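Local coordinates for protein putative acetyltransferase (Nocardia farcinica, PDB 3D9W) that probably transfers acetyl groups to arylamine substrates, as other arylamine N-acetyltransferases do, at residues Y81-A86 / P116-L121; V137-G142 / D189-T194. All blocks are in the same frame, centred on the assembly; numbering follows the deposited sequence.

Contact 1 (Y81-A86 / P116-L121); sequences YCYENA and PATHAL
The rings of Tyr83 and His119 both meet the other segment at a slant. Ala120 CB and Thr118 O lie obliquely against the Tyr83 ring. Ala120 CB approaches Tyr83 CD1 to 4.0 Å, while Thr118 O is 3.2 Å from Tyr83 CE2, farther along the same ring. CG stands beside the backbone N (chi1 -67°), and the phenol runs alongside the strand toward Thr118. Its hydroxyl ends by Thr118, with Tyr83 OH 3.3 Å from Thr118 CB. Phe203 of helix 200-212 meets the Tyr83 ring edge-to-face. The imidazole of His119 takes Cys82 CB obliquely, 3.6 Å from its ND1.

Cys82 begins helix 82-95, directly after the N-cap residue Tyr81. Its sulfur sits between the backbone N and the carbonyl carbon (chi1 68°) and leans toward the strand. Cys82 SG lies 3.4 Å from Thr118 O and 4.3 Å from His119 ND1. On the far side of the imidazole, His119 NE2 is hydrogen-bonded to Asp136 OD1. This order of groups is consistent with the Cys-His-Asp catalytic triad of arylamine N-acetyltransferases. The cysteine at a helix start and the histidine on a strand also recall the papain-like cysteine proteases.

Thr118 and His119 form a classic beta bulge opposite Gly105 of strand 99-107. The axes of 82-86 and 117-121 approach to 7.5 Å here, with their directions 21° apart. Farther into the helix, Ala86 and Ala120 meet methyl to methyl, with Ala86 CB 3.5 Å from Ala120 CB.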
loop_
_atom_site.group_PDB
_atom_site.type_symbol
_atom_site.label_atom_id
_atom_site.label_comp_id
_atom_site.label_asym_id
_atom_site.label_seq_id
_atom_site.Cartn_x
_atom_site.Cartn_y
_atom_site.Cartn_z
ATOM N N TYR A 81 -2.471 -0.361 -6.037
ATOM C CA TYR A 81 -2.032 0.648 -5.090
ATOM C C TYR A 81 -2.723 0.463 -3.740
ATOM O O TYR A 81 -3.311 -0.587 -3.489
ATOM C CB TYR A 81 -2.214 2.072 -5.650
ATOM C CG TYR A 81 -3.538 2.383 -6.281
ATOM C CD1 TYR A 81 -4.728 2.136 -5.603
ATOM C CD2 TYR A 81 -3.602 2.977 -7.545
ATOM C CE1 TYR A 81 -5.948 2.471 -6.160
ATOM C CE2 TYR A 81 -4.815 3.322 -8.115
ATOM C CZ TYR A 81 -5.985 3.067 -7.418
ATOM O OH TYR A 81 -7.201 3.418 -7.970
ATOM N N CYS A 82 -2.653 1.471 -2.876
ATOM C CA CYS A 82 -3.228 1.381 -1.538
ATOM C C CYS A 82 -4.585 0.682 -1.382
ATOM O O CYS A 82 -4.687 -0.331 -0.693
ATOM C CB CYS A 82 -3.294 2.773 -0.907
ATOM S SG CYS A 82 -4.478 3.921 -1.668
ATOM N N TYR A 83 -5.626 1.212 -2.011
ATOM C CA TYR A 83 -6.957 0.619 -1.894
ATOM C C TYR A 83 -7.020 -0.845 -2.332
ATOM O O TYR A 83 -7.585 -1.687 -1.642
ATOM C CB TYR A 83 -7.967 1.442 -2.696
ATOM C CG TYR A 83 -8.212 2.840 -2.155
ATOM C CD1 TYR A 83 -8.883 3.034 -0.951
ATOM C CD2 TYR A 83 -7.773 3.967 -2.852
ATOM C CE1 TYR A 83 -9.113 4.314 -0.450
ATOM C CE2 TYR A 83 -7.996 5.251 -2.361
ATOM C CZ TYR A 83 -8.668 5.413 -1.159
ATOM O OH TYR A 83 -8.905 6.671 -0.666
ATOM N N GLU A 84 -6.449 -1.143 -3.487
ATOM C CA GLU A 84 -6.453 -2.503 -3.993
ATOM C C GLU A 84 -5.776 -3.417 -2.983
ATOM O O GLU A 84 -6.298 -4.469 -2.621
ATOM C CB GLU A 84 -5.714 -2.559 -5.332
ATOM C CG GLU A 84 -6.383 -1.775 -6.449
ATOM C CD GLU A 84 -5.477 -1.574 -7.651
ATOM O OE1 GLU A 84 -4.521 -0.781 -7.548
ATOM O OE2 GLU A 84 -5.715 -2.206 -8.701
ATOM N N ASN A 85 -4.606 -2.997 -2.524
ATOM C CA ASN A 85 -3.839 -3.766 -1.558
ATOM C C ASN A 85 -4.532 -3.925 -0.214
ATOM O O ASN A 85 -4.631 -5.032 0.308
ATOM C CB ASN A 85 -2.470 -3.125 -1.352
ATOM C CG ASN A 85 -1.389 -3.803 -2.152
ATOM O OD1 ASN A 85 -1.164 -4.997 -2.014
ATOM N ND2 ASN A 85 -0.710 -3.046 -2.990
ATOM N N ALA A 86 -5.010 -2.825 0.353
ATOM C CA ALA A 86 -5.671 -2.885 1.648
ATOM C C ALA A 86 -6.961 -3.693 1.597
ATOM O O ALA A 86 -7.276 -4.436 2.530
ATOM C CB ALA A 86 -5.946 -1.471 2.160
ATOM N N PRO A 116 -5.416 15.174 -0.137
ATOM C CA PRO A 116 -6.608 14.347 0.042
ATOM C C PRO A 116 -6.408 13.181 0.998
ATOM O O PRO A 116 -5.312 12.634 1.095
ATOM C CB PRO A 116 -6.887 13.850 -1.368
ATOM C CG PRO A 116 -6.330 14.913 -2.220
ATOM C CD PRO A 116 -5.041 15.243 -1.555
ATOM N N ALA A 117 -7.468 12.798 1.703
ATOM C CA ALA A 117 -7.391 11.650 2.601
ATOM C C ALA A 117 -7.802 10.468 1.722
ATOM O O ALA A 117 -8.977 10.091 1.666
ATOM C CB ALA A 117 -8.352 11.807 3.774
ATOM N N THR A 118 -6.824 9.895 1.023
ATOM C CA THR A 118 -7.087 8.791 0.117
ATOM C C THR A 118 -6.098 7.643 0.257
ATOM O O THR A 118 -5.857 6.895 -0.694
ATOM C CB THR A 118 -7.076 9.296 -1.332
ATOM O OG1 THR A 118 -5.758 9.727 -1.679
ATOM C CG2 THR A 118 -8.027 10.474 -1.489
ATOM N N HIS A 119 -5.522 7.502 1.447
ATOM C CA HIS A 119 -4.566 6.429 1.683
ATOM C C HIS A 119 -5.083 5.395 2.691
ATOM O O HIS A 119 -5.074 5.626 3.902
ATOM C CB HIS A 119 -3.238 6.990 2.170
ATOM C CG HIS A 119 -2.223 5.931 2.424
ATOM N ND1 HIS A 119 -1.770 5.092 1.430
ATOM C CD2 HIS A 119 -1.645 5.510 3.572
ATOM C CE1 HIS A 119 -0.958 4.194 1.956
ATOM N NE2 HIS A 119 -0.866 4.425 3.254
ATOM N N ALA A 120 -5.509 4.246 2.173
ATOM C CA ALA A 120 -6.059 3.179 2.991
ATOM C C ALA A 120 -5.137 2.674 4.094
ATOM O O ALA A 120 -3.972 2.344 3.855
ATOM C CB ALA A 120 -6.478 2.027 2.097
ATOM N N LEU A 121 -5.669 2.619 5.308
ATOM C CA LEU A 121 -4.919 2.134 6.461
ATOM C C LEU A 121 -5.814 1.181 7.219
ATOM O O LEU A 121 -7.034 1.306 7.174
ATOM C CB LEU A 121 -4.505 3.290 7.380
ATOM C CG LEU A 121 -3.392 4.229 6.887
ATOM C CD1 LEU A 121 -3.212 5.386 7.879
ATOM C CD2 LEU A 121 -2.076 3.451 6.706
#

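Contact 2 (V137-G142 / D189-T194); sequences VGFGRG and DRYTFT
Arg190 lies over Phe139 in a cation-pi stack. Its guanidinium is flat on the ring, with the two centres 3.9 Å apart and the planes at 12°. The aliphatic part of the same side chain adds a CH-pi contact: Arg190 CD stands 3.5 Å from the ring centroid of Phe139, above the middle of that face. A bend at chi3 (-79°) lets both the methylene groups and the guanidinium follow the ring.

Two hydrogen bonds to the loop help fix the rotation of the guanidinium. Arg190 NH1 donates to Gly142 O at 2.9 Å, nearly straight and in the guanidinium plane. Arg190 NH2 donates to Arg141 O, also at 2.9 Å, along a more bent path, with the oxygen tilted from the guanidinium plane. Both donors stand above the planes of their carbonyls.

Like charges also come close, with Arg141 NH1 3.7 Å from Arg190 NH2 and the guanidinium planes almost perpendicular. Nearby acids probably offset this: Arg141 pairs with Glu243, and Arg190 with Asp136.

Apolar contact is minor. Phe139 CE1 comes 4.3 Å from Tyr191 CD2, at the edge of the tyrosine ring.

Strand 188-193 runs between strands 99-107 and 175-183 of the large antiparallel sheet, and Gln181 of the latter accepts from Arg190 NE. The loop 137-142 follows strand 132-135 and reaches the smaller sheet through Phe139 O, which accepts a hydrogen bond from Gln225 NE2 of strand 223-227.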
loop_
_atom_site.group_PDB
_atom_site.type_symbol
_atom_site.label_atom_id
_atom_site.label_comp_id
_atom_site.label_asym_id
_atom_site.label_seq_id
_atom_site.Cartn_x
_atom_site.Cartn_y
_atom_site.Cartn_z
ATOM N N VAL A 137 -0.344 -1.846 4.436
ATOM C CA VAL A 137 0.125 -2.796 3.445
ATOM C C VAL A 137 0.024 -2.327 2.002
ATOM O O VAL A 137 0.375 -3.067 1.084
ATOM C CB VAL A 137 -0.647 -4.141 3.581
ATOM C CG1 VAL A 137 -0.306 -4.816 4.908
ATOM C CG2 VAL A 137 -2.152 -3.888 3.484
ATOM N N GLY A 138 -0.440 -1.105 1.789
ATOM C CA GLY A 138 -0.583 -0.644 0.421
ATOM C C GLY A 138 0.207 0.587 0.027
ATOM O O GLY A 138 0.057 1.079 -1.097
ATOM N N PHE A 139 1.048 1.087 0.934
ATOM C CA PHE A 139 1.831 2.278 0.634
ATOM C C PHE A 139 2.849 2.005 -0.471
ATOM O O PHE A 139 3.137 2.881 -1.286
ATOM C CB PHE A 139 2.558 2.797 1.886
ATOM C CG PHE A 139 3.167 4.174 1.704
ATOM C CD1 PHE A 139 2.360 5.310 1.648
ATOM C CD2 PHE A 139 4.543 4.328 1.542
ATOM C CE1 PHE A 139 2.914 6.578 1.432
ATOM C CE2 PHE A 139 5.109 5.593 1.323
ATOM C CZ PHE A 139 4.288 6.719 1.269
ATOM N N GLY A 140 3.397 0.792 -0.492
ATOM C CA GLY A 140 4.371 0.450 -1.506
ATOM C C GLY A 140 5.774 0.417 -0.953
ATOM O O GLY A 140 6.687 -0.051 -1.620
ATOM N N ARG A 141 5.943 0.917 0.267
ATOM C CA ARG A 141 7.241 0.944 0.926
ATOM C C ARG A 141 7.089 0.452 2.364
ATOM O O ARG A 141 7.630 1.042 3.299
ATOM C CB ARG A 141 7.798 2.368 0.920
ATOM C CG ARG A 141 9.223 2.521 1.460
ATOM C CD ARG A 141 9.663 3.963 1.303
ATOM N NE ARG A 141 11.029 4.231 1.745
ATOM C CZ ARG A 141 11.426 4.232 3.013
ATOM N NH1 ARG A 141 10.569 3.968 3.995
ATOM N NH2 ARG A 141 12.684 4.531 3.295
ATOM N N GLY A 142 6.351 -0.638 2.535
ATOM C CA GLY A 142 6.143 -1.165 3.863
ATOM C C GLY A 142 5.340 -0.166 4.657
ATOM O O GLY A 142 4.622 0.639 4.072
ATOM N N ASP A 189 7.946 13.221 7.158
ATOM C CA ASP A 189 6.605 12.815 7.503
ATOM C C ASP A 189 6.015 12.114 6.278
ATOM O O ASP A 189 5.881 12.702 5.204
ATOM C CB ASP A 189 5.787 14.048 7.882
ATOM C CG ASP A 189 5.872 15.152 6.835
ATOM O OD1 ASP A 189 5.184 15.052 5.794
ATOM O OD2 ASP A 189 6.636 16.121 7.044
ATOM N N ARG A 190 5.703 10.836 6.431
ATOM C CA ARG A 190 5.130 10.099 5.327
ATOM C C ARG A 190 3.709 10.615 5.145
ATOM O O ARG A 190 3.398 11.249 4.139
ATOM C CB ARG A 190 5.124 8.589 5.617
ATOM C CG ARG A 190 4.529 7.753 4.484
ATOM C CD ARG A 190 4.368 6.272 4.819
ATOM N NE ARG A 190 5.623 5.535 4.715
ATOM C CZ ARG A 190 5.708 4.212 4.606
ATOM N NH1 ARG A 190 4.602 3.474 4.586
ATOM N NH2 ARG A 190 6.896 3.623 4.514
ATOM N N TYR A 191 2.858 10.377 6.134
ATOM C CA TYR A 191 1.474 10.805 6.055
ATOM C C TYR A 191 0.873 11.101 7.414
ATOM O O TYR A 191 1.524 10.959 8.437
ATOM C CB TYR A 191 0.645 9.713 5.376
ATOM C CG TYR A 191 0.752 8.333 6.017
ATOM C CD1 TYR A 191 0.414 8.123 7.357
ATOM C CD2 TYR A 191 1.191 7.234 5.275
ATOM C CE1 TYR A 191 0.516 6.857 7.935
ATOM C CE2 TYR A 191 1.293 5.970 5.846
ATOM C CZ TYR A 191 0.958 5.788 7.171
ATOM O OH TYR A 191 1.078 4.538 7.725
ATOM N N THR A 192 -0.384 11.512 7.416
ATOM C CA THR A 192 -1.090 11.776 8.657
ATOM C C THR A 192 -2.442 11.068 8.566
ATOM O O THR A 192 -2.952 10.846 7.472
ATOM C CB THR A 192 -1.359 13.273 8.860
ATOM O OG1 THR A 192 -2.322 13.723 7.894
ATOM C CG2 THR A 192 -0.080 14.068 8.724
ATOM N N PHE A 193 -3.018 10.699 9.706
ATOM C CA PHE A 193 -4.323 10.049 9.695
ATOM C C PHE A 193 -5.098 10.240 10.987
ATOM O O PHE A 193 -4.516 10.491 12.043
ATOM C CB PHE A 193 -4.193 8.549 9.398
ATOM C CG PHE A 193 -3.532 7.755 10.487
ATOM C CD1 PHE A 193 -2.151 7.658 10.552
ATOM C CD2 PHE A 193 -4.294 7.060 11.414
ATOM C CE1 PHE A 193 -1.542 6.870 11.516
ATOM C CE2 PHE A 193 -3.699 6.273 12.379
ATOM C CZ PHE A 193 -2.322 6.173 12.435
ATOM N N THR A 194 -6.417 10.130 10.886
ATOM C CA THR A 194 -7.291 10.266 12.035
ATOM C C THR A 194 -7.791 8.881 12.388
ATOM O O THR A 194 -7.491 7.916 11.693
ATOM C CB THR A 194 -8.507 11.182 11.735
ATOM O OG1 THR A 194 -9.355 10.575 10.750
ATOM C CG2 THR A 194 -8.035 12.536 11.243
#

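In the fold
The centres of the two contacts are about 9 Å apart, and both reach the same large antiparallel sheet. Asp136 connects them: one carboxylate oxygen serves His119 of contact 1, the other Arg190 of contact 2. Arg190 is thus a second-shell residue that probably positions the acid of the likely triad. The His119 ring also meets Phe139 edge-to-face, with His119 CE1 3.5 Å from Phe139 CD1. Phe139 thus touches both the histidine of the likely triad and, over one ring face, Arg190. Within the sheet, Leu121 CD2 packs 3.5 Å from Tyr191 OH. Helix 82-95 touches the loop 137-142 as well, where Asn85 CB is 3.6 Å from Gly138 CA.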